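Computational designed protein based on evolution (Synthetic construct, PDB 6JCC) is a computationally designed helical protein that probably adopts the caspase recruitment domain fold of the death-domain superfamily, with no activity established. Local coordinates at residues A73-D76 against A77-H81; L64-S67 against P68-Q72. All blocks are in the same frame, centred on the assembly; numbering follows the deposited sequence.

Contact 1: residues A73-D76 against A77-H81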
ATOM      1  N   ALA A  73       6.369  -8.673   0.839  1.00  8.86           N
ATOM      2  CA  ALA A  73       7.421  -7.856   0.212  1.00  8.69           C
ATOM      3  C   ALA A  73       7.225  -6.369   0.494  1.00  8.77           C
ATOM      4  O   ALA A  73       8.174  -5.639   0.770  1.00  9.05           O
ATOM      5  CB  ALA A  73       7.455  -8.098  -1.289  1.00  8.73           C
ATOM      6  N   LEU A  74       5.976  -5.937   0.431  1.00  8.90           N
ATOM      7  CA  LEU A  74       5.624  -4.560   0.725  1.00  9.84           C
ATOM      8  C   LEU A  74       5.961  -4.202   2.182  1.00  9.72           C
ATOM      9  O   LEU A  74       6.560  -3.161   2.456  1.00  9.93           O
ATOM     10  CB  LEU A  74       4.140  -4.375   0.436  1.00 11.94           C
ATOM     11  CG  LEU A  74       3.603  -2.969   0.272  1.00 14.30           C
ATOM     12  CD1 LEU A  74       2.378  -2.960  -0.613  1.00 15.32           C
ATOM     13  CD2 LEU A  74       3.216  -2.476   1.633  1.00 15.18           C
ATOM     14  N   ILE A  75       5.578  -5.083   3.101  1.00  9.81           N
ATOM     15  CA  ILE A  75       5.858  -4.903   4.532  1.00 10.26           C
ATOM     16  C   ILE A  75       7.371  -4.879   4.778  1.00  9.93           C
ATOM     17  O   ILE A  75       7.876  -3.993   5.473  1.00 10.07           O
ATOM     18  CB  ILE A  75       5.165  -6.001   5.381  1.00 11.47           C
ATOM     19  CG1 ILE A  75       3.640  -5.841   5.312  1.00 13.11           C
ATOM     20  CG2 ILE A  75       5.599  -5.949   6.843  1.00 11.70           C
ATOM     21  CD1 ILE A  75       2.874  -7.115   5.597  1.00 14.74           C
ATOM     22  N   ASP A  76       8.084  -5.845   4.200  1.00 10.08           N
ATOM     23  CA  ASP A  76       9.552  -5.893   4.294  1.00 10.34           C
ATOM     24  C   ASP A  76      10.201  -4.625   3.736  1.00  9.69           C
ATOM     25  O   ASP A  76      11.164  -4.113   4.304  1.00  9.74           O
ATOM     26  CB  ASP A  76      10.114  -7.114   3.550  1.00 11.99           C
ATOM     27  CG  ASP A  76       9.774  -8.440   4.221  1.00 12.51           C
ATOM     28  OD1 ASP A  76       9.242  -8.452   5.346  1.00 14.11           O
ATOM     29  OD2 ASP A  76      10.047  -9.485   3.607  1.00 12.46           O
ATOM     30  N   ALA A  77       9.667  -4.123   2.626  1.00  9.08           N
ATOM     31  CA  ALA A  77      10.196  -2.913   1.996  1.00  9.01           C
ATOM     32  C   ALA A  77      10.025  -1.674   2.875  1.00  8.81           C
ATOM     33  O   ALA A  77      10.931  -0.843   2.946  1.00  8.78           O
ATOM     34  CB  ALA A  77       9.548  -2.695   0.643  1.00  9.07           C
ATOM     35  N   LEU A  78       8.870  -1.550   3.534  1.00  8.87           N
ATOM     36  CA  LEU A  78       8.659  -0.474   4.514  1.00  9.53           C
ATOM     37  C   LEU A  78       9.712  -0.514   5.615  1.00  9.62           C
ATOM     38  O   LEU A  78      10.281   0.519   5.971  1.00  9.83           O
ATOM     39  CB  LEU A  78       7.262  -0.546   5.140  1.00 10.62           C
ATOM     40  CG  LEU A  78       6.147   0.094   4.318  1.00 11.78           C
ATOM     41  CD1 LEU A  78       4.792  -0.406   4.793  1.00 12.49           C
ATOM     42  CD2 LEU A  78       6.212   1.616   4.392  1.00 12.01           C
ATOM     43  N   ARG A  79       9.973  -1.711   6.140  1.00  9.70           N
ATOM     44  CA  ARG A  79      10.998  -1.896   7.173  1.00 10.63           C
ATOM     45  C   ARG A  79      12.385  -1.556   6.644  1.00 10.72           C
ATOM     46  O   ARG A  79      13.151  -0.866   7.312  1.00 10.74           O
ATOM     47  CB  ARG A  79      10.992  -3.328   7.703  1.00 11.50           C
ATOM     48  CG  ARG A  79       9.724  -3.696   8.447  1.00 12.56           C
ATOM     49  CD  ARG A  79       9.839  -5.068   9.084  1.00 13.78           C
ATOM     50  NE  ARG A  79       8.521  -5.629   9.379  1.00 14.61           N
ATOM     51  CZ  ARG A  79       7.719  -5.238  10.370  1.00 15.52           C
ATOM     52  NH1 ARG A  79       8.071  -4.260  11.208  1.00 16.03           N
ATOM     53  NH2 ARG A  79       6.538  -5.833  10.526  1.00 15.91           N
ATOM     54  N   ALA A  80      12.690  -2.023   5.435  1.00 10.62           N
ATOM     55  CA  ALA A  80      13.984  -1.752   4.804  1.00 10.58           C
ATOM     56  C   ALA A  80      14.258  -0.263   4.546  1.00 10.39           C
ATOM     57  O   ALA A  80      15.415   0.149   4.533  1.00 11.23           O
ATOM     58  CB  ALA A  80      14.113  -2.545   3.514  1.00 10.99           C
ATOM     59  N   HIS A  81      13.201   0.529   4.350  1.00 10.21           N
ATOM     60  CA  HIS A  81      13.315   1.986   4.165  1.00 10.14           C
ATOM     61  C   HIS A  81      13.284   2.796   5.466  1.00 10.11           C
ATOM     62  O   HIS A  81      13.447   4.019   5.429  1.00 10.67           O
ATOM     63  CB  HIS A  81      12.225   2.488   3.212  1.00  9.98           C
ATOM     64  CG  HIS A  81      12.472   2.127   1.784  1.00  9.84           C
ATOM     65  ND1 HIS A  81      12.162   0.890   1.264  1.00  9.67           N
ATOM     66  CD2 HIS A  81      13.012   2.838   0.767  1.00 10.07           C
ATOM     67  CE1 HIS A  81      12.490   0.858  -0.015  1.00 10.04           C
ATOM     68  NE2 HIS A  81      13.012   2.026  -0.341  1.00  9.88           N
TER
HETATM   69  O   HOH W   1       9.105  -7.979   8.063  1.00 31.91           O
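A single water molecule is gripped by Asp-76 and Arg-79 on the outer surface of helix 68-80: it donates to Asp-76 OD1 at 2.8 Å and accepts from Arg-79 NE, also at 2.8 Å. The two side chains start three residues apart, and because Asp-76 OD1 and Arg-79 NE stand 5.0 Å from each other, their opposite charges are joined through the water rather than directly. The arginine carries CG anti to its carbonyl carbon (chi1 -66°) and runs extended from CG to NE. This course takes it alongside Ile-75, whose CG2 lies 3.8 Å from Arg-79 NH2 and meets the guanidinium obliquely. Beyond that, NH2 forms a salt bridge with Asp-88 and NH1 bonds to Gln-84. An alanine here is likely to leave Asp-88 without its charge partner, Gln-84 without this bond and the water without its donor. On the buried side, Leu-74 CD2 packs next to Leu-78 CD1 at 4.1 Å, the two leucines pointing the same way and both touching Leu-90. The backbone keeps the regular helical bonds, Ala-80 N to Asp-76 O at 2.8 Å among them. Near the helix end His-81 ND1 donates to Ala-77 O at 2.7 Å in a nearly straight bond (165°), and His-81 N meets that oxygen from the other face of the carbonyl plane. The amphipathic stretch thus docks on helix 84-93 by apolar packing inside and the arginine's outer bonds, while the water ties that arginine to Asp-76 on its own helix.

Contact 2: residues L64-S67 against P68-Q72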
ATOM      1  N   LEU A  64      -5.301  -4.444  -2.396  1.00  8.39           N
ATOM      2  CA  LEU A  64      -6.172  -5.596  -2.146  1.00  8.94           C
ATOM      3  C   LEU A  64      -6.028  -6.738  -3.162  1.00  9.39           C
ATOM      4  O   LEU A  64      -6.531  -7.833  -2.916  1.00 10.19           O
ATOM      5  CB  LEU A  64      -7.635  -5.151  -2.017  1.00 10.09           C
ATOM      6  CG  LEU A  64      -7.920  -4.244  -0.813  1.00 11.82           C
ATOM      7  CD1 LEU A  64      -9.361  -3.763  -0.863  1.00 13.16           C
ATOM      8  CD2 LEU A  64      -7.636  -4.923   0.521  1.00 12.70           C
ATOM      9  N   LYS A  65      -5.332  -6.495  -4.278  1.00  9.04           N
ATOM     10  CA  LYS A  65      -5.002  -7.542  -5.250  1.00  9.86           C
ATOM     11  C   LYS A  65      -3.640  -8.207  -5.012  1.00  8.95           C
ATOM     12  O   LYS A  65      -3.263  -9.110  -5.763  1.00  9.30           O
ATOM     13  CB  LYS A  65      -5.067  -6.978  -6.676  1.00 12.20           C
ATOM     14  CG  LYS A  65      -6.461  -6.518  -7.071  1.00 15.52           C
ATOM     15  CD  LYS A  65      -6.627  -6.360  -8.574  1.00 20.45           C
ATOM     16  CE  LYS A  65      -5.803  -5.212  -9.128  1.00 25.77           C
ATOM     17  NZ  LYS A  65      -6.202  -4.894 -10.528  1.00 30.94           N
ATOM     18  N   LEU A  66      -2.908  -7.790  -3.976  1.00  8.17           N
ATOM     19  CA  LEU A  66      -1.597  -8.378  -3.689  1.00  7.95           C
ATOM     20  C   LEU A  66      -1.716  -9.851  -3.308  1.00  8.28           C
ATOM     21  O   LEU A  66      -2.616 -10.236  -2.565  1.00  9.30           O
ATOM     22  CB  LEU A  66      -0.898  -7.636  -2.545  1.00  7.87           C
ATOM     23  CG  LEU A  66      -0.495  -6.176  -2.760  1.00  8.15           C
ATOM     24  CD1 LEU A  66      -0.169  -5.520  -1.426  1.00  8.31           C
ATOM     25  CD2 LEU A  66       0.681  -6.046  -3.712  1.00  8.65           C
ATOM     26  N   SER A  67      -0.793 -10.665  -3.815  1.00  8.05           N
ATOM     27  CA  SER A  67      -0.641 -12.040  -3.351  1.00  8.20           C
ATOM     28  C   SER A  67       0.010 -12.014  -1.964  1.00  8.37           C
ATOM     29  O   SER A  67       0.547 -10.982  -1.557  1.00  8.58           O
ATOM     30  CB  SER A  67       0.234 -12.834  -4.315  1.00  8.15           C
ATOM     31  OG  SER A  67       1.591 -12.446  -4.203  1.00  7.80           O
ATOM     32  N   PRO A  68      -0.024 -13.143  -1.231  1.00  8.79           N
ATOM     33  CA  PRO A  68       0.625 -13.177   0.084  1.00  9.02           C
ATOM     34  C   PRO A  68       2.100 -12.753   0.085  1.00  8.94           C
ATOM     35  O   PRO A  68       2.505 -11.959   0.934  1.00  9.34           O
ATOM     36  CB  PRO A  68       0.477 -14.639   0.497  1.00  9.19           C
ATOM     37  CG  PRO A  68      -0.812 -15.042  -0.125  1.00  9.26           C
ATOM     38  CD  PRO A  68      -0.832 -14.357  -1.462  1.00  8.97           C
ATOM     39  N   ALA A  69       2.881 -13.266  -0.864  1.00  8.84           N
ATOM     40  CA  ALA A  69       4.302 -12.911  -0.977  1.00  8.95           C
ATOM     41  C   ALA A  69       4.505 -11.445  -1.350  1.00  8.52           C
ATOM     42  O   ALA A  69       5.446 -10.806  -0.884  1.00  9.26           O
ATOM     43  CB  ALA A  69       5.002 -13.808  -1.985  1.00  9.24           C
ATOM     44  N   GLU A  70       3.618 -10.917  -2.185  1.00  7.68           N
ATOM     45  CA  GLU A  70       3.656  -9.499  -2.549  1.00  7.50           C
ATOM     46  C   GLU A  70       3.334  -8.605  -1.357  1.00  7.56           C
ATOM     47  O   GLU A  70       3.964  -7.569  -1.168  1.00  7.99           O
ATOM     48  CB  GLU A  70       2.690  -9.210  -3.693  1.00  7.65           C
ATOM     49  CG  GLU A  70       3.176  -9.728  -5.031  1.00  8.14           C
ATOM     50  CD  GLU A  70       2.126  -9.685  -6.119  1.00  9.03           C
ATOM     51  OE1 GLU A  70       0.927  -9.498  -5.839  1.00  8.17           O
ATOM     52  OE2 GLU A  70       2.516  -9.877  -7.283  1.00 10.88           O
ATOM     53  N   ALA A  71       2.337  -8.991  -0.570  1.00  7.62           N
ATOM     54  CA  ALA A  71       2.002  -8.262   0.659  1.00  7.82           C
ATOM     55  C   ALA A  71       3.170  -8.263   1.644  1.00  7.99           C
ATOM     56  O   ALA A  71       3.501  -7.226   2.217  1.00  8.10           O
ATOM     57  CB  ALA A  71       0.753  -8.839   1.306  1.00  7.98           C
ATOM     58  N   GLN A  72       3.809  -9.421   1.813  1.00  8.45           N
ATOM     59  CA  GLN A  72       4.992  -9.520   2.674  1.00  9.49           C
ATOM     60  C   GLN A  72       6.160  -8.677   2.156  1.00  9.27           C
ATOM     61  O   GLN A  72       6.849  -8.037   2.947  1.00  9.02           O
ATOM     62  CB  GLN A  72       5.434 -10.979   2.843  1.00 10.76           C
ATOM     63  CG  GLN A  72       6.485 -11.205   3.927  1.00 12.88           C
ATOM     64  CD  GLN A  72       6.058 -10.718   5.305  1.00 14.29           C
ATOM     65  OE1 GLN A  72       6.763  -9.936   5.943  1.00 15.75           O
ATOM     66  NE2 GLN A  72       4.896 -11.170   5.768  1.00 15.20           N
TER
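Ser-67 and Glu-70 bond to each other twice, forming a capping box at the N terminus of helix 68-80. In one direction Ser-67 N donates to Glu-70 OE1 at 2.9 Å, almost perfectly straight at 174°; the oxygen is met on its anti side, with the donor 34° out of the carboxylate plane. In the other, Glu-70 N donates to Ser-67 OG at 3.2 Å. The serine hydroxyl can accept this bond because OG sits between its own backbone N and carbonyl carbon (chi1 73°), which swings it over the first turn, while the glutamate, its CG anti to its carbonyl carbon, runs extended back along the helix start to the cap. Ala-71 N to Ser-67 O, at 2.9 Å, adds the first regular helical bond.

On the inner side Leu-66 packs tightly across the glutamate stem, its CD2 3.7 Å from Glu-70 CB. A lighter touch joins Leu-66 CB to Ala-71 CB at 4.4 Å. That last pair, one residue before the cap and the fourth after it, matches a hydrophobic staple, here a modest one since the partner is only a methyl. Leu-37 and Leu-96 also touch Leu-66. Pro-68 is exposed yet pressed on the serine, Pro-68 CD lying 3.4 Å from Ser-67 CB. The loose, solvent side falls to Ala-69, whose CB comes no nearer to Ser-67 OG than 4.3 Å.

Glu-70 has a second partner, as OE2 makes a salt bridge with Arg-35 that joins the cap to the segment carrying this arginine. Its carboxylate therefore receives a backbone N-H and a guanidinium close to the positive end of a helix, surroundings that would probably stabilise its negative charge.

Coming from the N terminus, the chain leaves helix 52-63 and enters the loop 64-67, where contact 2 closes the short turn into helix 68-80 and sets the start of that helix. Contact 1 follows in series on the later turns of the same helix and closes no loop, so the two neither nest nor cross; their centres lie about 12 Å apart. They meet directly in the core, where Leu-66 CD1 of contact 2 packs on Leu-74 CD1 of contact 1 at 3.7 Å. Contact 2 ties the helix start to Arg-35 and Leu-37 earlier in the chain, whereas contact 1 faces helix 84-93 farther on.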